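Local structure of glycerate kinase, putative (Thermotoga maritima, 2B8N) at residues 121-126 with 190-195. The protein catalyses the magnesium-dependent transfer of a phosphoryl group from ATP to D-glycerate, giving 2-phosphoglycerate in the breakdown of serine. Residues are numbered along the deposited sequence; the frame is centred on the assembly and turned at random.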
loop_
_atom_site.group_PDB
_atom_site.type_symbol
_atom_site.label_atom_id
_atom_site.label_comp_id
_atom_site.label_asym_id
_atom_site.label_seq_id
_atom_site.Cartn_x
_atom_site.Cartn_y
_atom_site.Cartn_z
ATOM N N ASP A 121 -9.374 23.951 12.005
ATOM C CA ASP A 121 -9.331 25.408 11.794
ATOM C C ASP A 121 -9.179 26.119 13.134
ATOM O O ASP A 121 -9.467 25.553 14.194
ATOM C CB ASP A 121 -10.574 25.933 11.063
ATOM C CG ASP A 121 -10.684 25.435 9.642
ATOM O OD1 ASP A 121 -9.647 25.178 8.971
ATOM O OD2 ASP A 121 -11.848 25.330 9.197
ATOM N N GLN A 122 -8.718 27.364 13.074
ATOM C CA GLN A 122 -8.449 28.149 14.273
ATOM C C GLN A 122 -7.654 27.352 15.311
ATOM O O GLN A 122 -8.105 27.166 16.443
ATOM C CB GLN A 122 -9.757 28.664 14.905
ATOM C CG GLN A 122 -10.557 29.659 14.059
ATOM C CD GLN A 122 -11.739 29.024 13.349
ATOM O OE1 GLN A 122 -11.604 27.987 12.701
ATOM N NE2 GLN A 122 -12.914 29.649 13.473
ATOM N N LEU A 123 -6.500 26.841 14.885
ATOM C CA LEU A 123 -5.472 26.332 15.788
ATOM C C LEU A 123 -4.356 27.358 15.783
ATOM O O LEU A 123 -4.214 28.108 14.832
ATOM C CB LEU A 123 -4.907 25.006 15.306
ATOM C CG LEU A 123 -5.796 23.768 15.331
ATOM C CD1 LEU A 123 -4.935 22.585 14.928
ATOM C CD2 LEU A 123 -6.412 23.546 16.695
ATOM N N ASN A 124 -3.570 27.397 16.845
ATOM C CA ASN A 124 -2.455 28.336 16.937
ATOM C C ASN A 124 -1.094 27.636 16.684
ATOM O O ASN A 124 -1.014 26.407 16.586
ATOM C CB ASN A 124 -2.493 29.087 18.280
ATOM C CG ASN A 124 -2.644 28.153 19.464
ATOM O OD1 ASN A 124 -1.739 27.382 19.776
ATOM N ND2 ASN A 124 -3.797 28.205 20.119
ATOM N N GLU A 125 -0.048 28.453 16.566
ATOM C CA GLU A 125 1.330 28.011 16.264
ATOM C C GLU A 125 1.869 26.964 17.239
ATOM O O GLU A 125 2.818 26.246 16.918
ATOM C CB GLU A 125 2.326 29.205 16.301
ATOM C CG GLU A 125 1.792 30.635 15.949
ATOM C CD GLU A 125 0.806 31.239 16.986
ATOM O OE1 GLU A 125 1.230 31.720 18.079
ATOM O OE2 GLU A 125 -0.412 31.237 16.675
ATOM N N ASN A 126 1.269 26.904 18.423
ATOM C CA ASN A 126 1.709 26.032 19.503
ATOM C C ASN A 126 1.090 24.630 19.394
ATOM O O ASN A 126 1.509 23.712 20.098
ATOM C CB ASN A 126 1.352 26.695 20.846
ATOM C CG ASN A 126 2.459 26.610 21.862
ATOM O OD1 ASN A 126 3.625 26.486 21.495
ATOM N ND2 ASN A 126 2.104 26.698 23.163
ATOM N N PHE A 190 -2.512 25.271 9.212
ATOM C CA PHE A 190 -1.850 26.517 9.463
ATOM C C PHE A 190 -2.751 27.452 10.283
ATOM O O PHE A 190 -4.008 27.559 10.032
ATOM C CB PHE A 190 -1.450 27.212 8.150
ATOM C CG PHE A 190 -0.359 28.238 8.322
ATOM C CD1 PHE A 190 0.977 27.839 8.362
ATOM C CD2 PHE A 190 -0.667 29.579 8.492
ATOM C CE1 PHE A 190 2.005 28.782 8.551
ATOM C CE2 PHE A 190 0.336 30.521 8.684
ATOM C CZ PHE A 190 1.677 30.131 8.715
ATOM N N PRO A 191 -2.117 28.154 11.252
ATOM C CA PRO A 191 -0.663 28.152 11.589
ATOM C C PRO A 191 -0.142 26.992 12.457
ATOM O O PRO A 191 1.039 26.975 12.777
ATOM C CB PRO A 191 -0.475 29.476 12.322
ATOM C CG PRO A 191 -1.788 29.666 13.024
ATOM C CD PRO A 191 -2.866 29.080 12.111
ATOM N N ALA A 192 -0.988 26.031 12.827
ATOM C CA ALA A 192 -0.494 24.834 13.533
ATOM C C ALA A 192 0.430 23.987 12.649
ATOM O O ALA A 192 0.456 24.146 11.418
ATOM C CB ALA A 192 -1.648 23.988 14.078
ATOM N N LYS A 193 1.200 23.112 13.297
ATOM C CA LYS A 193 2.154 22.191 12.634
ATOM C C LYS A 193 1.476 20.884 12.225
ATOM O O LYS A 193 0.574 20.410 12.896
ATOM C CB LYS A 193 3.338 21.851 13.570
ATOM C CG LYS A 193 4.597 21.428 12.803
ATOM C CD LYS A 193 5.666 20.628 13.601
ATOM C CE LYS A 193 6.459 19.684 12.578
ATOM N NZ LYS A 193 7.616 18.793 13.069
ATOM N N VAL A 194 1.904 20.314 11.108
ATOM C CA VAL A 194 1.473 18.966 10.728
ATOM C C VAL A 194 2.641 18.013 10.864
ATOM O O VAL A 194 3.695 18.222 10.235
ATOM C CB VAL A 194 0.953 18.904 9.282
ATOM C CG1 VAL A 194 0.744 17.447 8.849
ATOM C CG2 VAL A 194 -0.361 19.715 9.123
ATOM N N VAL A 195 2.471 16.985 11.699
ATOM C CA VAL A 195 3.435 15.864 11.757
ATOM C C VAL A 195 2.744 14.590 11.277
ATOM O O VAL A 195 1.916 14.015 11.993
ATOM C CB VAL A 195 4.046 15.595 13.170
ATOM C CG1 VAL A 195 5.195 14.610 13.060
ATOM C CG2 VAL A 195 4.563 16.852 13.818
HETATM O O HOH W 1 -5.792 26.411 11.835
#
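E125 and A192 bring their CA atoms nearest across the two segments, 4.6 Å apart, at the N-terminal ends of two adjacent inner strands of the six-stranded parallel sheet in an alpha/beta domain. Both loops are helix-to-strand connections: 121-126 leads from helix 107-120 into strand 128-133, and 190-195 leaves helix 184-189 and enters strand 193-199, its neighbour in the sheet. The contact thus lies just ahead of the point where the strands pair, which the backbone hydrogen bonds of K193 with D127 and V129 establish. Across the loops themselves the evidence is for van der Waals packing plus one water, which accepts from L123 N at 3.2 Å and sits 2.8 Å from F190 O, to which it probably donates.

A cis peptide bond precedes P191, whose CB points toward 121-126 and whose CG-CD side of the ring meets L123 O, with CD 3.2 Å from that oxygen. Next to it, A192 is buried against both L123 and N124: its CB meets L123 CB at 3.6 Å and also N124 O, while its CA makes a CA-H...O contact with N124 O, bent to 124° at the hydrogen. The backbone sets L123 CB against the A192 methyl, and the side-chain torsions (chi1 -68°) bring CD1 there too, 3.7 Å from A192 CB; the same side chain touches V129 of the adjoining strand. D121 stays apart from the second loop but pairs through OD2 with R188, tying the two helix ends together. At the exposed side of the contact, E125 touches mainly through its CA, 3.6 Å from P191 O; its CB points away, and the carboxylate OE2 ends 4.2 Å beyond P191 CG.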